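Local coordinates for protein thiamine-monophosphate kinase (Stenotrophomonas maltophilia, PDB 6XEP) that probably phosphorylates thiamine monophosphate with ATP to give thiamine diphosphate, the active form of vitamin B1, in a magnesium-dependent last step of the pathway, at residues N79-G87 / T140-L151; T167-L177 / Y194-L202. All blocks are in the same frame, centred on the assembly; numbering follows the deposited sequence. Where two conformers were deposited one is given.

Contact 1. Residues N79-G87 / T140-L151; sequences NLSDLAAMG and TAMGQVGRGQAL
The single direct hydrogen bond between the segments runs from L151 N to M86 O (2.9 Å, 159° at the hydrogen); the donor stands well above the plane of the M86 carbonyl. The same oxygen takes a CA-H...O contact from A150 CA at 3.4 Å. Two waters add indirect links, both donating to G87 O: one also donates to Q149 O, the other, weakly, to Q144 O. G87 itself ends the helix in a Schellman motif, with G87 N bonded to A84 O.

Van der Waals contacts form two groups. Along the strand, A141 CB fits between N79 CB (3.8 Å) and L83 CD1 (3.9 Å), while L83 CD2 hangs over the backbone at G143, which has no side chain to meet it. Past the turn G146-Q149, L151 lies against the helix terminus: its CB is 3.4 Å from A85 O, and its CD1 is 3.7 Å from G87 N.

N79 ND2 hydrogen-bonds T52 OG1, and the N79 side chain also lies close to D54; T52, D54 and D82 are predicted magnesium ligands, so N79 probably belongs to the second shell.

Helix 68-85 packs on the sheet of the PurM-like (AIR synthase-related) N-terminal domain at strand 136-145, between strands 48-57 and 89-99; L151 reaches A221 of strand 220-224, and T140 OG1 bonds T140 OG1 of the second subunit.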
loop_
_atom_site.group_PDB
_atom_site.type_symbol
_atom_site.label_atom_id
_atom_site.label_comp_id
_atom_site.label_asym_id
_atom_site.label_seq_id
_atom_site.Cartn_x
_atom_site.Cartn_y
_atom_site.Cartn_z
ATOM N N ASN A 79 -0.397 1.073 -11.399
ATOM C CA ASN A 79 0.664 0.273 -10.796
ATOM C C ASN A 79 1.259 -0.714 -11.784
ATOM O O ASN A 79 2.475 -0.956 -11.785
ATOM C CB ASN A 79 0.108 -0.468 -9.587
ATOM C CG ASN A 79 -0.112 0.441 -8.426
ATOM O OD1 ASN A 79 -1.155 1.085 -8.312
ATOM N ND2 ASN A 79 0.886 0.537 -7.558
ATOM N N LEU A 80 0.409 -1.341 -12.597
ATOM C CA LEU A 80 0.914 -2.278 -13.582
ATOM C C LEU A 80 1.780 -1.570 -14.612
ATOM O O LEU A 80 2.750 -2.148 -15.106
ATOM C CB LEU A 80 -0.245 -2.997 -14.260
ATOM C CG LEU A 80 -1.002 -3.993 -13.389
ATOM C CD1 LEU A 80 -2.162 -4.621 -14.173
ATOM C CD2 LEU A 80 -0.043 -5.078 -12.855
ATOM N N SER A 81 1.428 -0.332 -14.958
ATOM C CA SER A 81 2.251 0.423 -15.892
ATOM C C SER A 81 3.626 0.717 -15.288
ATOM O O SER A 81 4.643 0.679 -15.995
ATOM C CB SER A 81 1.537 1.712 -16.280
ATOM O OG SER A 81 2.343 2.444 -17.181
ATOM N N ASP A 82 3.666 1.015 -13.982
ATOM C CA ASP A 82 4.933 1.196 -13.273
ATOM C C ASP A 82 5.773 -0.075 -13.345
ATOM O O ASP A 82 6.979 -0.034 -13.613
ATOM C CB ASP A 82 4.681 1.544 -11.800
ATOM C CG ASP A 82 3.955 2.868 -11.586
ATOM O OD1 ASP A 82 3.835 3.685 -12.517
ATOM O OD2 ASP A 82 3.502 3.083 -10.436
ATOM N N LEU A 83 5.140 -1.224 -13.073
ATOM C CA LEU A 83 5.859 -2.494 -13.129
ATOM C C LEU A 83 6.322 -2.795 -14.544
ATOM O O LEU A 83 7.408 -3.342 -14.738
ATOM C CB LEU A 83 4.974 -3.636 -12.622
ATOM C CG LEU A 83 4.714 -3.631 -11.115
ATOM C CD1 LEU A 83 3.865 -4.823 -10.737
ATOM C CD2 LEU A 83 6.037 -3.652 -10.356
ATOM N N ALA A 84 5.505 -2.454 -15.542
ATOM C CA ALA A 84 5.876 -2.717 -16.933
ATOM C C ALA A 84 7.170 -2.017 -17.310
ATOM O O ALA A 84 8.037 -2.597 -17.985
ATOM C CB ALA A 84 4.751 -2.265 -17.864
ATOM N N ALA A 85 7.317 -0.759 -16.894
ATOM C CA ALA A 85 8.481 0.028 -17.261
ATOM C C ALA A 85 9.741 -0.507 -16.620
ATOM O O ALA A 85 10.838 -0.141 -17.040
ATOM C CB ALA A 85 8.273 1.496 -16.861
ATOM N N MET A 86 9.607 -1.359 -15.604
ATOM C CA MET A 86 10.751 -2.039 -15.021
ATOM C C MET A 86 10.936 -3.445 -15.568
ATOM O O MET A 86 11.889 -4.123 -15.183
ATOM C CB MET A 86 10.602 -2.072 -13.502
ATOM C CG MET A 86 10.651 -0.676 -12.942
ATOM S SD MET A 86 10.697 -0.727 -11.162
ATOM C CE MET A 86 9.012 -1.143 -10.794
ATOM N N GLY A 87 10.071 -3.878 -16.484
ATOM C CA GLY A 87 10.164 -5.230 -17.005
ATOM C C GLY A 87 9.903 -6.281 -15.948
ATOM O O GLY A 87 10.439 -7.395 -16.035
ATOM N N THR A 140 -0.736 -1.221 -3.712
ATOM C CA THR A 140 0.661 -1.602 -3.710
ATOM C C THR A 140 0.756 -2.850 -4.560
ATOM O O THR A 140 0.034 -3.814 -4.308
ATOM C CB THR A 140 1.160 -1.871 -2.292
ATOM O OG1 THR A 140 0.988 -0.690 -1.511
ATOM C CG2 THR A 140 2.636 -2.205 -2.293
ATOM N N ALA A 141 1.621 -2.826 -5.571
ATOM C CA ALA A 141 1.785 -3.965 -6.458
ATOM C C ALA A 141 3.212 -4.487 -6.361
ATOM O O ALA A 141 4.175 -3.715 -6.360
ATOM C CB ALA A 141 1.449 -3.599 -7.893
ATOM N N MET A 142 3.339 -5.803 -6.274
ATOM C CA MET A 142 4.624 -6.478 -6.137
ATOM C C MET A 142 4.880 -7.294 -7.392
ATOM O O MET A 142 4.034 -8.097 -7.785
ATOM C CB MET A 142 4.641 -7.401 -4.915
ATOM C CG MET A 142 4.785 -6.701 -3.574
ATOM S SD MET A 142 3.587 -7.314 -2.371
ATOM C CE MET A 142 2.108 -6.652 -3.103
ATOM N N GLY A 143 6.046 -7.081 -8.018
ATOM C CA GLY A 143 6.449 -7.829 -9.187
ATOM C C GLY A 143 7.801 -8.480 -8.926
ATOM O O GLY A 143 8.460 -8.194 -7.928
ATOM N N GLN A 144 8.210 -9.364 -9.834
ATOM C CA GLN A 144 9.469 -10.071 -9.664
ATOM C C GLN A 144 10.313 -9.945 -10.922
ATOM O O GLN A 144 9.778 -9.868 -12.030
ATOM C CB GLN A 144 9.213 -11.540 -9.313
ATOM C CG GLN A 144 8.445 -11.652 -8.008
ATOM C CD GLN A 144 8.242 -13.069 -7.549
ATOM O OE1 GLN A 144 9.012 -13.588 -6.730
ATOM N NE2 GLN A 144 7.186 -13.703 -8.051
ATOM N N VAL A 145 11.634 -9.907 -10.738
ATOM C CA VAL A 145 12.580 -9.799 -11.847
ATOM C C VAL A 145 13.750 -10.740 -11.608
ATOM O O VAL A 145 14.235 -10.871 -10.480
ATOM C CB VAL A 145 13.109 -8.359 -12.033
ATOM C CG1 VAL A 145 12.022 -7.441 -12.488
ATOM C CG2 VAL A 145 13.743 -7.849 -10.744
ATOM N N GLY A 146 14.210 -11.395 -12.673
ATOM C CA GLY A 146 15.437 -12.161 -12.576
ATOM C C GLY A 146 16.627 -11.244 -12.365
ATOM O O GLY A 146 16.550 -10.031 -12.551
ATOM N N ARG A 147 17.748 -11.837 -11.958
ATOM C CA ARG A 147 18.939 -11.047 -11.667
ATOM C C ARG A 147 19.372 -10.253 -12.895
ATOM O O ARG A 147 19.544 -10.814 -13.979
ATOM C CB ARG A 147 20.082 -11.955 -11.196
ATOM N N GLY A 148 19.511 -8.935 -12.725
ATOM C CA GLY A 148 19.953 -8.052 -13.787
ATOM C C GLY A 148 18.962 -7.831 -14.903
ATOM O O GLY A 148 19.304 -7.185 -15.900
ATOM N N GLN A 149 17.744 -8.344 -14.769
ATOM C CA GLN A 149 16.744 -8.290 -15.825
ATOM C C GLN A 149 15.876 -7.042 -15.770
ATOM O O GLN A 149 15.128 -6.801 -16.719
ATOM C CB GLN A 149 15.834 -9.519 -15.763
ATOM C CG GLN A 149 16.523 -10.828 -16.135
ATOM C CD GLN A 149 16.911 -10.852 -17.599
ATOM O OE1 GLN A 149 18.084 -10.676 -17.943
ATOM N NE2 GLN A 149 15.919 -11.050 -18.478
ATOM N N ALA A 150 15.937 -6.266 -14.688
ATOM C CA ALA A 150 15.094 -5.081 -14.580
ATOM C C ALA A 150 15.475 -4.052 -15.635
ATOM O O ALA A 150 16.654 -3.854 -15.934
ATOM C CB ALA A 150 15.210 -4.457 -13.187
ATOM N N LEU A 151 14.469 -3.421 -16.227
ATOM C CA LEU A 151 14.712 -2.277 -17.083
ATOM C C LEU A 151 14.951 -1.043 -16.225
ATOM O O LEU A 151 14.363 -0.884 -15.144
ATOM C CB LEU A 151 13.527 -2.013 -18.010
ATOM C CG LEU A 151 13.152 -3.157 -18.952
ATOM C CD1 LEU A 151 11.792 -2.861 -19.557
ATOM C CD2 LEU A 151 14.214 -3.263 -20.017
HETATM O O HOH W 1 12.700 -7.840 -17.675
HETATM O O HOH W 2 10.383 -10.149 -15.304
#

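Contact 2. Residues T167-L177 / Y194-L202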
loop_
_atom_site.group_PDB
_atom_site.type_symbol
_atom_site.label_atom_id
_atom_site.label_comp_id
_atom_site.label_asym_id
_atom_site.label_seq_id
_atom_site.Cartn_x
_atom_site.Cartn_y
_atom_site.Cartn_z
ATOM N N THR A 167 -0.434 4.951 -28.534
ATOM C CA THR A 167 -0.683 6.308 -29.001
ATOM C C THR A 167 -0.499 7.247 -27.822
ATOM O O THR A 167 -0.605 6.839 -26.667
ATOM C CB THR A 167 -2.104 6.484 -29.579
ATOM O OG1 THR A 167 -3.073 6.088 -28.593
ATOM C CG2 THR A 167 -2.280 5.633 -30.844
ATOM N N LEU A 168 -0.226 8.515 -28.120
ATOM C CA LEU A 168 0.038 9.497 -27.081
ATOM C C LEU A 168 -0.997 10.605 -27.127
ATOM O O LEU A 168 -1.300 11.133 -28.207
ATOM C CB LEU A 168 1.439 10.114 -27.250
ATOM C CG LEU A 168 2.606 9.158 -26.998
ATOM C CD1 LEU A 168 3.933 9.894 -27.284
ATOM C CD2 LEU A 168 2.580 8.641 -25.572
ATOM N N GLY A 169 -1.504 10.979 -25.946
ATOM C CA GLY A 169 -2.332 12.163 -25.811
ATOM C C GLY A 169 -3.825 11.912 -25.748
ATOM O O GLY A 169 -4.587 12.865 -25.545
ATOM N N ASP A 170 -4.260 10.663 -25.920
ATOM C CA ASP A 170 -5.693 10.374 -25.935
ATOM C C ASP A 170 -6.356 10.758 -24.615
ATOM O O ASP A 170 -7.424 11.390 -24.593
ATOM C CB ASP A 170 -5.910 8.895 -26.186
ATOM C CG ASP A 170 -5.561 8.474 -27.593
ATOM O OD1 ASP A 170 -5.558 9.323 -28.520
ATOM O OD2 ASP A 170 -5.324 7.266 -27.768
ATOM N N ALA A 171 -5.772 10.321 -23.501
ATOM C CA ALA A 171 -6.369 10.638 -22.208
ATOM C C ALA A 171 -6.456 12.145 -22.004
ATOM O O ALA A 171 -7.489 12.663 -21.563
ATOM C CB ALA A 171 -5.563 9.966 -21.088
ATOM N N ALA A 172 -5.379 12.870 -22.323
ATOM C CA ALA A 172 -5.399 14.321 -22.192
ATOM C C ALA A 172 -6.471 14.933 -23.076
ATOM O O ALA A 172 -7.135 15.892 -22.677
ATOM C CB ALA A 172 -4.033 14.911 -22.550
ATOM N N GLY A 173 -6.643 14.396 -24.284
ATOM C CA GLY A 173 -7.709 14.874 -25.157
ATOM C C GLY A 173 -9.088 14.679 -24.563
ATOM O O GLY A 173 -9.922 15.589 -24.589
ATOM N N ALA A 174 -9.360 13.479 -24.032
ATOM C CA ALA A 174 -10.637 13.261 -23.356
ATOM C C ALA A 174 -10.819 14.231 -22.193
ATOM O O ALA A 174 -11.914 14.772 -21.996
ATOM C CB ALA A 174 -10.738 11.818 -22.857
ATOM N N LEU A 175 -9.764 14.443 -21.395
ATOM C CA LEU A 175 -9.859 15.371 -20.267
ATOM C C LEU A 175 -10.192 16.780 -20.743
ATOM O O LEU A 175 -11.049 17.458 -20.159
ATOM C CB LEU A 175 -8.550 15.368 -19.470
ATOM C CG LEU A 175 -8.576 16.012 -18.074
ATOM C CD1 LEU A 175 -9.499 15.217 -17.142
ATOM C CD2 LEU A 175 -7.175 16.134 -17.477
ATOM N N ARG A 176 -9.547 17.230 -21.822
ATOM C CA ARG A 176 -9.837 18.559 -22.357
ATOM C C ARG A 176 -11.280 18.662 -22.838
ATOM O O ARG A 176 -11.970 19.656 -22.566
ATOM C CB ARG A 176 -8.876 18.885 -23.500
ATOM C CG ARG A 176 -7.541 19.465 -23.092
ATOM C CD ARG A 176 -6.666 19.545 -24.326
ATOM N NE ARG A 176 -5.354 20.127 -24.087
ATOM C CZ ARG A 176 -4.957 21.274 -24.619
ATOM N NH1 ARG A 176 -5.782 21.956 -25.404
ATOM N NH2 ARG A 176 -3.742 21.741 -24.365
ATOM N N LEU A 177 -11.739 17.674 -23.609
ATOM C CA LEU A 177 -13.130 17.694 -24.058
ATOM C C LEU A 177 -14.088 17.701 -22.876
ATOM O O LEU A 177 -15.086 18.431 -22.880
ATOM C CB LEU A 177 -13.415 16.502 -24.972
ATOM C CG LEU A 177 -12.668 16.546 -26.304
ATOM C CD1 LEU A 177 -12.773 15.186 -26.980
ATOM C CD2 LEU A 177 -13.229 17.632 -27.206
ATOM N N TYR A 194 -15.373 9.838 -29.771
ATOM C CA TYR A 194 -15.462 10.272 -28.378
ATOM C C TYR A 194 -15.302 9.096 -27.435
ATOM O O TYR A 194 -14.614 9.195 -26.410
ATOM C CB TYR A 194 -16.791 10.970 -28.106
ATOM C CG TYR A 194 -16.877 12.349 -28.697
ATOM C CD1 TYR A 194 -16.531 13.471 -27.948
ATOM C CD2 TYR A 194 -17.303 12.535 -30.008
ATOM C CE1 TYR A 194 -16.604 14.742 -28.493
ATOM C CE2 TYR A 194 -17.373 13.809 -30.558
ATOM C CZ TYR A 194 -17.027 14.902 -29.792
ATOM O OH TYR A 194 -17.098 16.163 -30.338
ATOM N N GLU A 195 -15.935 7.973 -27.761
ATOM C CA GLU A 195 -15.851 6.818 -26.879
ATOM C C GLU A 195 -14.420 6.287 -26.803
ATOM O O GLU A 195 -13.982 5.840 -25.734
ATOM C CB GLU A 195 -16.848 5.750 -27.349
ATOM C CG GLU A 195 -16.847 4.488 -26.517
ATOM C CD GLU A 195 -17.416 4.678 -25.115
ATOM O OE1 GLU A 195 -17.861 5.795 -24.760
ATOM O OE2 GLU A 195 -17.412 3.685 -24.360
ATOM N N SER A 196 -13.673 6.344 -27.913
ATOM C CA SER A 196 -12.283 5.899 -27.901
ATOM C C SER A 196 -11.458 6.731 -26.931
ATOM O O SER A 196 -10.721 6.188 -26.101
ATOM C CB SER A 196 -11.681 5.979 -29.308
ATOM O OG SER A 196 -12.361 5.145 -30.237
ATOM N N LEU A 197 -11.575 8.065 -27.024
ATOM C CA LEU A 197 -10.839 8.928 -26.114
ATOM C C LEU A 197 -11.310 8.718 -24.686
ATOM O O LEU A 197 -10.492 8.688 -23.761
ATOM C CB LEU A 197 -10.994 10.399 -26.514
ATOM C CG LEU A 197 -10.412 10.801 -27.877
ATOM C CD1 LEU A 197 -10.504 12.305 -28.097
ATOM C CD2 LEU A 197 -8.981 10.314 -28.037
ATOM N N ARG A 198 -12.631 8.571 -24.488
ATOM C CA ARG A 198 -13.161 8.400 -23.135
ATOM C C ARG A 198 -12.516 7.205 -22.451
ATOM O O ARG A 198 -12.098 7.286 -21.291
ATOM C CB ARG A 198 -14.685 8.236 -23.169
ATOM C CG ARG A 198 -15.340 8.253 -21.776
ATOM C CD ARG A 198 -16.856 8.016 -21.811
ATOM N NE ARG A 198 -17.221 6.625 -22.130
ATOM C CZ ARG A 198 -17.534 5.696 -21.226
ATOM N NH1 ARG A 198 -17.544 5.991 -19.931
ATOM N NH2 ARG A 198 -17.856 4.467 -21.617
ATOM N N LEU A 199 -12.400 6.086 -23.167
ATOM C CA LEU A 199 -11.839 4.881 -22.562
ATOM C C LEU A 199 -10.316 4.928 -22.425
ATOM O O LEU A 199 -9.758 4.213 -21.581
ATOM C CB LEU A 199 -12.260 3.654 -23.371
ATOM C CG LEU A 199 -13.750 3.315 -23.236
ATOM C CD1 LEU A 199 -14.082 2.056 -23.998
ATOM C CD2 LEU A 199 -14.097 3.150 -21.782
ATOM N N ARG A 200 -9.625 5.742 -23.221
ATOM C CA ARG A 200 -8.196 5.930 -22.970
ATOM C C ARG A 200 -7.949 6.695 -21.676
ATOM O O ARG A 200 -6.960 6.430 -20.982
ATOM C CB ARG A 200 -7.543 6.645 -24.151
ATOM C CG ARG A 200 -7.488 5.790 -25.413
ATOM C CD ARG A 200 -6.404 4.729 -25.316
ATOM N NE ARG A 200 -5.064 5.288 -25.547
ATOM C CZ ARG A 200 -3.943 4.713 -25.131
ATOM N NH1 ARG A 200 -3.998 3.565 -24.453
ATOM N NH2 ARG A 200 -2.766 5.282 -25.395
ATOM N N LEU A 201 -8.830 7.640 -21.331
ATOM C CA LEU A 201 -8.719 8.307 -20.041
ATOM C C LEU A 201 -9.158 7.378 -18.915
ATOM O O LEU A 201 -8.492 7.287 -17.876
ATOM C CB LEU A 201 -9.567 9.587 -20.030
ATOM C CG LEU A 201 -9.611 10.330 -18.682
ATOM C CD1 LEU A 201 -8.217 10.732 -18.211
ATOM C CD2 LEU A 201 -10.528 11.545 -18.739
ATOM N N LEU A 202 -10.300 6.697 -19.098
ATOM C CA LEU A 202 -10.888 5.927 -18.003
ATOM C C LEU A 202 -10.199 4.584 -17.811
ATOM O O LEU A 202 -10.041 4.126 -16.673
ATOM C CB LEU A 202 -12.381 5.696 -18.259
ATOM C CG LEU A 202 -13.232 6.959 -18.332
ATOM C CD1 LEU A 202 -14.670 6.527 -18.576
ATOM C CD2 LEU A 202 -13.108 7.759 -17.044
#
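R200 is bent at both chi2 (-76°) and chi3 (-78°), which lays its aliphatic part against D170 and carries NE to the carboxylate. D170 CG lies anti to its own carbonyl carbon, which sets the carboxylate beside the R200 chain, with OD2 next to NE. The resulting salt bridge, R200 NE to D170 OD2 at 3.0 Å, uses the anti lone pair of OD2, with the carboxylate and guanidinium planes nearly perpendicular. T167 OG1 donates a second bond to the same oxygen (2.7 Å), from above the carboxylate plane, so OD2 is gripped twice. D170 OD1 is held by S253, and R200 NH2 makes a further salt bridge with E277; the buried carboxylate is thus fixed at both oxygens, and its neighbouring positive charge probably favours the ionised form. T167 O lies at the guanidinium edge, near its plane.

Beyond this polar end the helices meet through small residues. A174 CB presses on L197 O (3.3 Å) and also touches L197 CB and L201 CB, while A171 CB rests 3.7 Å from L201 CA; A171 also lies close to D274, a predicted substrate-binding residue. Alanines at these positions let the axes approach to 7.3 Å. L201 spreads its two methyls: CD1 lies by A171 CB and CD2 by the backbone and CD1 of L175. At the far end L177 CD1 meets L197 CD1 (3.8 Å) and approaches the Y194 ring obliquely at CE1, the L177 side chain crossing both partners at about a right angle.

The segments of helices 170-179 and 192-202 cross at -109° in the AIR synthase-related C-terminal domain. Helix 254-259 packs on D170, Y194 and L197, and helix 262-271 touches helix 170-179 at A172, on the side turned away from this contact.

Both contacts are largely buried, but they join different elements in different domains, on opposite sides of the chain's centre, with centres 26 Å apart and no touch between them. Contact 1 sets a helix against a sheet strand in the N-terminal domain; its polar links are backbone and water-mediated, gathered where the helix ends and the chain leaves the strand. Contact 2 crosses two helices in the C-terminal domain and pairs charged side chains beside a close alanine-leucine interface. Contact 1 holds a predicted magnesium ligand and reaches the second subunit, whereas contact 2 stays within its own chain, near a predicted substrate-binding residue.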